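Local coordinates for protein linoleate 11-lipoxygenase (Gaeumannomyces graminis, PDB 5FX8) that oxidises linoleic and alpha-linolenic acids with molecular oxygen to 11S- and 13R-hydroperoxy fatty acids, using a catalytic manganese ion, at residues A[177-182]-A[212-217]; A[166-171]-A[277-282]; A[249-254]-A[261-266]; A[221-226]-A[355-360]. One frame throughout, in Å; residues are numbered along the deposited sequence.

Overall arrangement
Residues 166-171, at the end of helix 161-166 and just after it, open a long loop, closed when interaction 2 brings them to helix 268-305. Within that loop, interaction 1 (177-182 with 212-217) closes first and pairs two strands at one end of a five-stranded antiparallel sheet; interaction 3 (249-254 with 261-266) follows in series as the hairpin at the other end. Interaction 4 starts at 221-226, inside the loop of interaction 2, but ends at 355-360, beyond it, so the two cross; interaction 3 lies within both. His217 NE2 probably bonds to Asp282 OD1, linking interactions 1 and 2, and Met277 packs on Tyr262, joining the hairpin to helix 268-305.

Interaction 1: A[177-182]-A[212-217]; sequences KRLHPT and LFLVDH
Arg178 and Phe213 sit opposite each other as a non-hydrogen-bonded antiparallel pair, their side chains running side by side on the same face of the sheet. From the start of the Arg178 side chain outward, CB and CG both lie 3.6 Å from Phe213 CE2, CG also near Leu212 O; NE, CZ and NH1 then pass the CE2-CZ end of the ring. The chain leaves CA with CG anti to the backbone N (chi1 -171°) and bends at chi3, which lays the guanidinium beside that end. There Arg178 CZ stands 3.8 Å from Phe213 CZ, which lies over the centre of one guanidinium face; the two planes are inclined by 52°, so this is not a parallel stack. Beyond the ring the polar atoms are held by carbonyls, NH1 by Gly210, NE by Gly382 and NH2 by Pro390.

The backbone is tied by Leu214 N to Lys177 O at 2.9 Å, by a longer return bond from Lys177 N to Leu214 O at 3.2 Å, and by Leu179 N to Leu212 O at 2.8 Å. A water accepts from Leu212 N and lies 2.8 Å from Leu179 O, bridging the two. Leu179 spreads its methyls, CD1 onto Leu212 CB and CD2 onto Leu214 CB. This is the terminal two-strand ladder of a five-stranded antiparallel lipoxygenase sheet whose strands lie in sequence order, the first two joined through two short helices.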
# COMPACT_ATOMS: atom_id res chain seq x y z
N LYS A 177 5.91 8.18 -23.35
CA LYS A 177 5.85 9.52 -23.91
C LYS A 177 5.83 9.40 -25.43
O LYS A 177 6.58 8.61 -25.99
CB LYS A 177 7.04 10.34 -23.42
CG LYS A 177 7.62 11.24 -24.45
CD LYS A 177 9.14 11.23 -24.39
CE LYS A 177 9.77 11.87 -25.63
NZ LYS A 177 11.26 11.81 -25.54
N ARG A 178 4.93 10.14 -26.07
CA ARG A 178 4.83 10.13 -27.53
C ARG A 178 5.99 10.87 -28.16
O ARG A 178 6.46 11.88 -27.64
CB ARG A 178 3.52 10.78 -27.96
CG ARG A 178 3.22 10.63 -29.43
CD ARG A 178 2.16 11.60 -29.88
NE ARG A 178 0.86 11.36 -29.26
CZ ARG A 178 -0.17 10.78 -29.86
NH1 ARG A 178 -0.09 10.39 -31.11
NH2 ARG A 178 -1.30 10.60 -29.20
N LEU A 179 6.46 10.39 -29.30
CA LEU A 179 7.55 11.04 -30.00
C LEU A 179 6.99 12.13 -30.89
O LEU A 179 6.21 11.86 -31.80
CB LEU A 179 8.36 10.05 -30.82
CG LEU A 179 9.17 9.07 -29.97
CD1 LEU A 179 9.96 8.12 -30.85
CD2 LEU A 179 10.06 9.82 -28.96
N HIS A 180 7.41 13.36 -30.65
CA HIS A 180 6.99 14.45 -31.50
C HIS A 180 7.61 14.30 -32.89
O HIS A 180 8.78 13.97 -33.01
CB HIS A 180 7.41 15.78 -30.92
CG HIS A 180 6.77 16.95 -31.60
ND1 HIS A 180 7.37 17.65 -32.62
CD2 HIS A 180 5.55 17.51 -31.42
CE1 HIS A 180 6.56 18.61 -33.02
NE2 HIS A 180 5.45 18.55 -32.31
N PRO A 181 6.85 14.57 -33.95
CA PRO A 181 7.39 14.36 -35.30
C PRO A 181 8.62 15.18 -35.58
O PRO A 181 9.45 14.74 -36.38
CB PRO A 181 6.23 14.77 -36.20
CG PRO A 181 5.06 14.48 -35.41
CD PRO A 181 5.41 14.87 -34.01
N THR A 182 8.77 16.35 -34.98
CA THR A 182 9.95 17.13 -35.34
C THR A 182 10.75 17.55 -34.13
O THR A 182 11.94 17.83 -34.26
CB THR A 182 9.59 18.38 -36.11
OG1 THR A 182 8.74 19.21 -35.32
CG2 THR A 182 8.93 18.02 -37.42
N LEU A 212 4.57 6.93 -32.93
CA LEU A 212 5.66 6.29 -32.19
C LEU A 212 5.74 6.83 -30.77
O LEU A 212 5.68 8.04 -30.55
CB LEU A 212 7.00 6.51 -32.88
CG LEU A 212 7.44 5.62 -34.04
CD1 LEU A 212 8.89 5.85 -34.26
CD2 LEU A 212 7.19 4.17 -33.80
N PHE A 213 5.91 5.92 -29.81
CA PHE A 213 5.97 6.21 -28.39
C PHE A 213 7.21 5.54 -27.81
O PHE A 213 7.64 4.50 -28.29
CB PHE A 213 4.74 5.71 -27.66
CG PHE A 213 3.46 6.26 -28.16
CD1 PHE A 213 2.86 5.73 -29.30
CD2 PHE A 213 2.82 7.27 -27.49
CE1 PHE A 213 1.67 6.24 -29.75
CE2 PHE A 213 1.63 7.77 -27.94
CZ PHE A 213 1.07 7.25 -29.08
N LEU A 214 7.76 6.13 -26.76
CA LEU A 214 9.04 5.70 -26.23
C LEU A 214 8.97 5.54 -24.73
O LEU A 214 8.40 6.38 -24.05
CB LEU A 214 10.13 6.71 -26.56
CG LEU A 214 11.50 6.50 -25.89
CD1 LEU A 214 12.10 5.19 -26.29
CD2 LEU A 214 12.41 7.60 -26.30
N VAL A 215 9.57 4.48 -24.21
CA VAL A 215 9.92 4.37 -22.80
C VAL A 215 11.44 4.33 -22.70
O VAL A 215 12.07 3.44 -23.28
CB VAL A 215 9.31 3.13 -22.16
CG1 VAL A 215 9.78 3.00 -20.71
CG2 VAL A 215 7.84 3.21 -22.24
N ASP A 216 12.01 5.25 -21.96
CA ASP A 216 13.47 5.41 -21.90
C ASP A 216 13.95 5.08 -20.50
O ASP A 216 13.97 5.95 -19.63
CB ASP A 216 13.87 6.84 -22.30
CG ASP A 216 15.34 6.96 -22.65
OD1 ASP A 216 16.13 6.13 -22.21
OD2 ASP A 216 15.74 7.88 -23.38
N HIS A 217 14.39 3.85 -20.26
CA HIS A 217 15.07 3.53 -19.01
C HIS A 217 16.59 3.51 -19.15
O HIS A 217 17.26 2.86 -18.36
CB HIS A 217 14.61 2.19 -18.46
CG HIS A 217 13.18 2.19 -18.04
ND1 HIS A 217 12.60 3.26 -17.42
CD2 HIS A 217 12.21 1.27 -18.19
CE1 HIS A 217 11.33 3.00 -17.18
NE2 HIS A 217 11.07 1.80 -17.65
O HOH W 1 5.69 9.57 -33.33

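Interaction 2: A[166-171]-A[277-282]; sequences MERLSS and MFNNND
Arg168 and Asp282 bring together the chain at the end of helix 161-166 and a second helix, the two backbones staying well apart, with 9.2 Å between Arg168 CA and Asp282 CA, so side chains alone bridge them. Within segment 166-171 Leu169 N bonds to Met166 O; segment 277-282 is regular helix, with Phe278, Asn279 and Asp282 supplying its side of the contact.

Arg168 does the reaching. Its chain, bent at chi2 and chi3, carries the guanidinium to the helix, where NH1 makes a salt bridge to Asp282 OD2 at 2.9 Å. That oxygen lies at the guanidinium edge and near its plane, though the carboxylate itself is turned 88° to the guanidinium. Arg168 NH2 pairs with Glu167 OE1 of its own segment, so one arginine stands between two acids; this arrangement probably favours the charged state of all three. Asn279 OD1 lies 3.0 Å from Arg168 NH2, and Asn279 ND2 is anchored to Leu495 O. Phe278 CE1 sits over the centre of one guanidinium face, 3.6 Å from Arg168 CZ. The ring presents its edge, its plane 79° from the guanidinium, while Glu167 CB covers the opposite face toward the rim. Phe164 adds a cation-pi contact, and its carbonyl accepts from Arg168 NE.

Second-shell groups fix the acids: Asn172 ND2 bonds to Asp282 OD2, and His496 NE2 to Glu167 OE1. Together Glu167, Arg168 and Asp282 form a buried salt-bridge network that fastens the 166-171 chain to the long lipoxygenase helix 268-305, which farther along provides the manganese ligands His290 and His294.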
# COMPACT_ATOMS: atom_id res chain seq x y z
N MET A 166 0.33 -2.63 -23.33
CA MET A 166 -0.70 -1.94 -22.57
C MET A 166 -0.32 -1.67 -21.12
O MET A 166 -0.89 -0.76 -20.52
CB MET A 166 -1.99 -2.74 -22.61
CG MET A 166 -2.72 -2.62 -23.91
SD MET A 166 -2.82 -0.93 -24.43
CE MET A 166 -4.39 -0.52 -23.71
N GLU A 167 0.62 -2.41 -20.53
CA GLU A 167 1.08 -2.09 -19.19
C GLU A 167 1.58 -0.65 -19.08
O GLU A 167 1.47 -0.05 -18.01
CB GLU A 167 2.18 -3.06 -18.77
CG GLU A 167 1.69 -4.37 -18.17
CD GLU A 167 2.78 -5.43 -18.01
OE1 GLU A 167 3.97 -5.12 -18.16
OE2 GLU A 167 2.45 -6.61 -17.77
N ARG A 168 2.15 -0.10 -20.15
CA ARG A 168 2.63 1.28 -20.14
C ARG A 168 1.50 2.29 -20.12
O ARG A 168 1.78 3.48 -20.02
CB ARG A 168 3.52 1.57 -21.34
CG ARG A 168 4.50 0.50 -21.72
CD ARG A 168 5.26 -0.01 -20.54
NE ARG A 168 5.22 -1.45 -20.46
CZ ARG A 168 5.49 -2.14 -19.37
NH1 ARG A 168 5.81 -1.49 -18.28
NH2 ARG A 168 5.45 -3.45 -19.38
N LEU A 169 0.25 1.87 -20.26
CA LEU A 169 -0.91 2.74 -20.14
C LEU A 169 -1.77 2.35 -18.94
O LEU A 169 -2.91 2.80 -18.83
CB LEU A 169 -1.72 2.74 -21.43
CG LEU A 169 -1.00 3.27 -22.69
CD1 LEU A 169 -1.71 2.90 -23.96
CD2 LEU A 169 -0.82 4.77 -22.68
N SER A 170 -1.26 1.53 -18.03
CA SER A 170 -2.06 1.12 -16.89
C SER A 170 -1.21 0.88 -15.65
O SER A 170 -1.17 1.74 -14.77
CB SER A 170 -2.85 -0.14 -17.24
OG SER A 170 -2.00 -1.14 -17.70
N SER A 171 -0.52 -0.26 -15.57
CA SER A 171 0.29 -0.60 -14.40
C SER A 171 1.30 0.48 -14.06
O SER A 171 1.48 0.82 -12.89
CB SER A 171 1.03 -1.89 -14.66
OG SER A 171 0.09 -2.83 -15.01
N MET A 277 13.63 -8.12 -19.50
CA MET A 277 14.61 -7.12 -19.10
C MET A 277 13.98 -5.74 -18.98
O MET A 277 14.24 -4.99 -18.03
CB MET A 277 15.78 -7.11 -20.08
CG MET A 277 16.53 -8.40 -20.09
SD MET A 277 18.01 -8.37 -21.12
CE MET A 277 17.36 -8.50 -22.77
N PHE A 278 13.13 -5.39 -19.95
CA PHE A 278 12.42 -4.13 -19.85
C PHE A 278 11.55 -4.09 -18.61
O PHE A 278 11.45 -3.05 -17.96
CB PHE A 278 11.58 -3.89 -21.10
CG PHE A 278 10.77 -2.62 -21.07
CD1 PHE A 278 9.53 -2.57 -20.46
CD2 PHE A 278 11.23 -1.48 -21.70
CE1 PHE A 278 8.80 -1.44 -20.46
CE2 PHE A 278 10.49 -0.33 -21.70
CZ PHE A 278 9.26 -0.32 -21.06
N ASN A 279 10.90 -5.19 -18.26
CA ASN A 279 10.03 -5.13 -17.09
C ASN A 279 10.84 -4.95 -15.81
O ASN A 279 10.35 -4.37 -14.83
CB ASN A 279 9.18 -6.38 -17.03
CG ASN A 279 8.08 -6.36 -18.06
OD1 ASN A 279 7.66 -5.31 -18.51
ND2 ASN A 279 7.60 -7.52 -18.43
N ASN A 280 12.07 -5.46 -15.80
CA ASN A 280 12.99 -5.24 -14.70
C ASN A 280 13.35 -3.77 -14.57
O ASN A 280 13.36 -3.20 -13.46
CB ASN A 280 14.22 -6.10 -14.97
CG ASN A 280 15.24 -6.00 -13.90
OD1 ASN A 280 16.27 -5.36 -14.06
ND2 ASN A 280 14.97 -6.64 -12.80
N ASN A 281 13.66 -3.13 -15.70
CA ASN A 281 13.97 -1.72 -15.64
C ASN A 281 12.76 -0.88 -15.25
O ASN A 281 12.87 0.09 -14.50
CB ASN A 281 14.55 -1.26 -16.97
CG ASN A 281 15.85 -1.93 -17.29
OD1 ASN A 281 16.09 -2.37 -18.41
ND2 ASN A 281 16.72 -2.01 -16.30
N ASP A 282 11.58 -1.26 -15.74
CA ASP A 282 10.35 -0.54 -15.43
C ASP A 282 9.98 -0.70 -13.96
O ASP A 282 9.49 0.25 -13.34
CB ASP A 282 9.23 -1.03 -16.34
CG ASP A 282 8.08 -0.07 -16.38
OD1 ASP A 282 8.27 1.04 -16.91
OD2 ASP A 282 6.99 -0.42 -15.87

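Interaction 3: A[249-254]-A[261-266]; sequences PLAIKT and TYTPLD
Ile252 and Tyr262 face each other as a hydrogen-bonded antiparallel pair, joined by both of their backbone bonds: Tyr262 N to Ile252 O at 2.8 Å and Ile252 N to Tyr262 O at 3.0 Å. Next along, Lys253 and Thr261 make the non-hydrogen-bonded pair on the other face of the sheet, where the Thr261 hydroxyl OG1 rests against the aliphatic CG of Lys253 at 3.5 Å. Alpha hydrogens add to the strand contact, Ala251 CA approaching Tyr262 O and Thr261 CA approaching Ile252 O.

The Tyr262 ring hangs on the face that also holds Ile252. With CG anti to the carbonyl carbon (chi1 -60°), the ring comes to Thr254 with its edge, CE1 3.8 Å from the methyl CG2 of Thr254 and that methyl near the ring plane. At the other end Pro264 turns its ring toward the first strand: CD lies 3.2 Å from Leu250 O, and Pro264 CG is in looser contact with Pro249 CG.

One shell out, a turn and a lysine hold the second strand in place. The type I turn from Thr263 to Asp266 is closed by Asp266 N to Thr263 O, and Asp266 OD1 accepts from Thr263 N. Lys508 bonds to Asp266 OD2 as a salt bridge and makes a cation-pi contact with Tyr262. The other edge of strand 246-253 carries a classic beta bulge, where Leu250 and Ala251 both face Leu237. The whole is a beta hairpin, its second strand forming one outermost strand of the five-stranded sheet.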
# COMPACT_ATOMS: atom_id res chain seq x y z
N PRO A 249 4.06 -3.25 -29.02
CA PRO A 249 5.52 -3.17 -28.94
C PRO A 249 6.16 -3.22 -30.31
O PRO A 249 5.71 -3.93 -31.22
CB PRO A 249 5.89 -4.42 -28.13
CG PRO A 249 4.85 -5.38 -28.42
CD PRO A 249 3.57 -4.59 -28.63
N LEU A 250 7.23 -2.45 -30.46
CA LEU A 250 8.00 -2.45 -31.70
C LEU A 250 9.41 -2.99 -31.48
O LEU A 250 9.74 -4.03 -32.04
CB LEU A 250 8.01 -1.04 -32.30
CG LEU A 250 8.28 -0.97 -33.81
CD1 LEU A 250 7.76 0.31 -34.44
CD2 LEU A 250 9.74 -1.09 -34.10
N ALA A 251 10.24 -2.34 -30.67
CA ALA A 251 11.60 -2.80 -30.46
C ALA A 251 12.03 -2.53 -29.03
O ALA A 251 11.45 -1.70 -28.33
CB ALA A 251 12.56 -2.14 -31.44
N ILE A 252 13.07 -3.23 -28.60
CA ILE A 252 13.66 -3.05 -27.28
C ILE A 252 15.17 -3.05 -27.44
O ILE A 252 15.73 -4.00 -27.99
CB ILE A 252 13.21 -4.15 -26.30
CG1 ILE A 252 11.70 -4.10 -26.09
CG2 ILE A 252 13.92 -3.99 -24.95
CD1 ILE A 252 11.15 -5.18 -25.19
N LYS A 253 15.82 -2.00 -26.98
CA LYS A 253 17.27 -1.87 -27.04
C LYS A 253 17.83 -1.88 -25.62
O LYS A 253 17.43 -1.05 -24.79
CB LYS A 253 17.66 -0.59 -27.76
CG LYS A 253 19.06 -0.58 -28.27
CD LYS A 253 19.49 0.78 -28.67
CE LYS A 253 20.84 0.73 -29.29
NZ LYS A 253 21.39 2.08 -29.34
N THR A 254 18.78 -2.78 -25.35
CA THR A 254 19.24 -3.00 -23.98
C THR A 254 20.13 -1.88 -23.47
O THR A 254 20.19 -1.65 -22.26
CB THR A 254 20.06 -4.27 -23.87
OG1 THR A 254 21.33 -4.03 -24.46
CG2 THR A 254 19.36 -5.41 -24.57
N THR A 261 19.33 -5.06 -30.15
CA THR A 261 17.98 -4.56 -30.35
C THR A 261 17.08 -5.73 -30.71
O THR A 261 17.31 -6.40 -31.71
CB THR A 261 17.93 -3.50 -31.46
OG1 THR A 261 18.91 -2.49 -31.21
CG2 THR A 261 16.58 -2.84 -31.48
N TYR A 262 16.07 -5.97 -29.90
CA TYR A 262 15.13 -7.07 -30.11
C TYR A 262 13.81 -6.58 -30.69
O TYR A 262 13.44 -5.40 -30.61
CB TYR A 262 14.86 -7.80 -28.80
CG TYR A 262 16.07 -8.41 -28.16
CD1 TYR A 262 16.89 -7.67 -27.33
CD2 TYR A 262 16.37 -9.74 -28.35
CE1 TYR A 262 17.96 -8.23 -26.74
CE2 TYR A 262 17.44 -10.30 -27.77
CZ TYR A 262 18.23 -9.54 -26.97
OH TYR A 262 19.31 -10.11 -26.38
N THR A 263 13.06 -7.52 -31.24
CA THR A 263 11.81 -7.23 -31.92
C THR A 263 10.93 -8.45 -31.70
O THR A 263 11.45 -9.52 -31.40
CB THR A 263 12.07 -6.96 -33.42
OG1 THR A 263 12.55 -5.62 -33.60
CG2 THR A 263 10.88 -7.12 -34.23
N PRO A 264 9.60 -8.31 -31.79
CA PRO A 264 8.75 -9.51 -31.83
C PRO A 264 9.06 -10.46 -32.99
O PRO A 264 8.46 -11.53 -33.05
CB PRO A 264 7.34 -8.95 -31.93
CG PRO A 264 7.43 -7.62 -31.34
CD PRO A 264 8.81 -7.09 -31.59
N LEU A 265 9.95 -10.10 -33.91
CA LEU A 265 10.38 -10.99 -34.98
C LEU A 265 11.65 -11.77 -34.64
O LEU A 265 12.04 -12.64 -35.42
CB LEU A 265 10.61 -10.19 -36.27
CG LEU A 265 9.37 -9.56 -36.88
CD1 LEU A 265 9.72 -8.99 -38.21
CD2 LEU A 265 8.25 -10.59 -36.99
N ASP A 266 12.31 -11.46 -33.53
CA ASP A 266 13.39 -12.28 -33.00
C ASP A 266 12.86 -13.66 -32.62
O ASP A 266 11.66 -13.91 -32.62
CB ASP A 266 14.01 -11.65 -31.76
CG ASP A 266 14.99 -10.56 -32.07
OD1 ASP A 266 14.56 -9.41 -32.22
OD2 ASP A 266 16.19 -10.83 -32.14

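Interaction 4: A[221-226]-A[355-360]; sequences KKYTPQ and IDFPGS
Tyr223 and Lys222, both of the 221-226 loop, converge on Asp356 OD2 of helix 351-363. The hydroxyl of Tyr223 donates a hydrogen bond to it, though the modelled 2.5 Å from Tyr223 OH to Asp356 OD2 is too short to be read closely. The acceptor lies at the edge of the tyrosine ring and near its plane, while the carboxylate is turned 79° to the ring.

The charged contact is a salt bridge with a weak hydrogen bond. Lys222, extended beyond CG, brings NZ 3.1 Å from Asp356 OD2; the stronger polar partner of NZ is the hydroxyl of Tyr219. The lysine's CG also rides 3.7 Å above one face of the Tyr223 ring, toward its rim, so the two side chains run together to the acid.

Here a surface loop between strands 212-216 and 235-241 of the lipoxygenase sheet is fastened to a helix that packs against the metal-bearing helix 268-305: Phe357 touches Met288, and Pro358 touches Val291.

Apolar contact is slight, Tyr223 CE2 to Phe357 CD1 at 4.4 Å. Tyr223 OH lies near the plane of the Phe357 ring, at its edge. The side chain of Phe357 is about 9 Å from that of the manganese ligand His290.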
# COMPACT_ATOMS: atom_id res chain seq x y z
N LYS A 221 21.77 2.82 -17.06
CA LYS A 221 23.10 2.44 -17.49
C LYS A 221 24.15 2.91 -16.49
O LYS A 221 25.18 2.25 -16.31
CB LYS A 221 23.29 3.03 -18.87
CG LYS A 221 24.55 2.79 -19.55
CD LYS A 221 24.56 3.58 -20.84
CE LYS A 221 24.16 5.01 -20.57
NZ LYS A 221 24.37 5.90 -21.74
N LYS A 222 23.88 4.02 -15.79
CA LYS A 222 24.72 4.66 -14.79
C LYS A 222 24.96 3.80 -13.53
O LYS A 222 25.89 4.09 -12.78
CB LYS A 222 24.08 6.00 -14.43
CG LYS A 222 24.30 6.52 -13.05
CD LYS A 222 23.50 7.78 -12.82
CE LYS A 222 23.88 8.42 -11.50
NZ LYS A 222 23.26 9.76 -11.35
N TYR A 223 24.19 2.75 -13.32
CA TYR A 223 24.27 1.93 -12.12
C TYR A 223 24.88 0.56 -12.43
O TYR A 223 24.76 0.04 -13.54
CB TYR A 223 22.87 1.75 -11.51
CG TYR A 223 22.17 3.06 -11.22
CD1 TYR A 223 22.80 4.04 -10.47
CD2 TYR A 223 20.92 3.33 -11.74
CE1 TYR A 223 22.19 5.22 -10.24
CE2 TYR A 223 20.30 4.52 -11.50
CZ TYR A 223 20.94 5.46 -10.74
OH TYR A 223 20.35 6.68 -10.48
N THR A 224 25.51 -0.02 -11.41
CA THR A 224 26.15 -1.31 -11.48
C THR A 224 25.38 -2.31 -10.64
O THR A 224 25.17 -2.08 -9.45
CB THR A 224 27.58 -1.23 -10.96
OG1 THR A 224 28.25 -0.15 -11.61
CG2 THR A 224 28.31 -2.53 -11.18
N PRO A 225 24.99 -3.45 -11.19
CA PRO A 225 24.23 -4.42 -10.41
C PRO A 225 25.05 -5.01 -9.28
O PRO A 225 26.29 -5.01 -9.29
CB PRO A 225 23.89 -5.50 -11.44
CG PRO A 225 23.99 -4.83 -12.71
CD PRO A 225 25.10 -3.87 -12.59
N GLN A 226 24.34 -5.50 -8.27
CA GLN A 226 24.97 -6.27 -7.22
C GLN A 226 25.58 -7.54 -7.80
O GLN A 226 25.04 -8.11 -8.76
CB GLN A 226 23.95 -6.66 -6.16
CG GLN A 226 23.21 -5.53 -5.49
CD GLN A 226 22.35 -6.08 -4.42
OE1 GLN A 226 22.84 -6.43 -3.35
NE2 GLN A 226 21.06 -6.22 -4.69
N ILE A 355 18.39 4.69 -4.24
CA ILE A 355 18.24 5.97 -3.55
C ILE A 355 18.75 7.11 -4.41
O ILE A 355 18.25 8.23 -4.32
CB ILE A 355 18.95 5.91 -2.17
CG1 ILE A 355 18.09 5.17 -1.16
CG2 ILE A 355 19.17 7.28 -1.58
CD1 ILE A 355 16.85 5.90 -0.84
N ASP A 356 19.74 6.85 -5.27
CA ASP A 356 20.24 7.93 -6.12
C ASP A 356 19.22 8.35 -7.18
O ASP A 356 19.18 9.52 -7.58
CB ASP A 356 21.57 7.50 -6.76
CG ASP A 356 22.04 8.43 -7.89
OD1 ASP A 356 22.63 9.49 -7.58
OD2 ASP A 356 21.88 8.07 -9.08
N PHE A 357 18.34 7.44 -7.60
CA PHE A 357 17.47 7.78 -8.73
C PHE A 357 16.49 8.94 -8.47
O PHE A 357 16.45 9.86 -9.30
CB PHE A 357 16.76 6.51 -9.19
CG PHE A 357 15.93 6.72 -10.39
CD1 PHE A 357 16.52 6.80 -11.64
CD2 PHE A 357 14.57 6.87 -10.28
CE1 PHE A 357 15.77 6.99 -12.74
CE2 PHE A 357 13.81 7.07 -11.39
CZ PHE A 357 14.41 7.13 -12.62
N PRO A 358 15.68 8.96 -7.41
CA PRO A 358 14.76 10.11 -7.24
C PRO A 358 15.45 11.44 -7.01
O PRO A 358 14.89 12.49 -7.35
CB PRO A 358 13.92 9.71 -6.03
CG PRO A 358 14.76 8.68 -5.33
CD PRO A 358 15.41 7.92 -6.40
N GLY A 359 16.64 11.44 -6.40
CA GLY A 359 17.43 12.65 -6.33
C GLY A 359 17.93 13.11 -7.68
O GLY A 359 17.99 14.31 -7.93
N SER A 360 18.33 12.19 -8.55
CA SER A 360 18.70 12.58 -9.92
C SER A 360 17.52 13.16 -10.67
O SER A 360 17.67 14.13 -11.41
CB SER A 360 19.21 11.39 -10.71
OG SER A 360 20.31 10.80 -10.09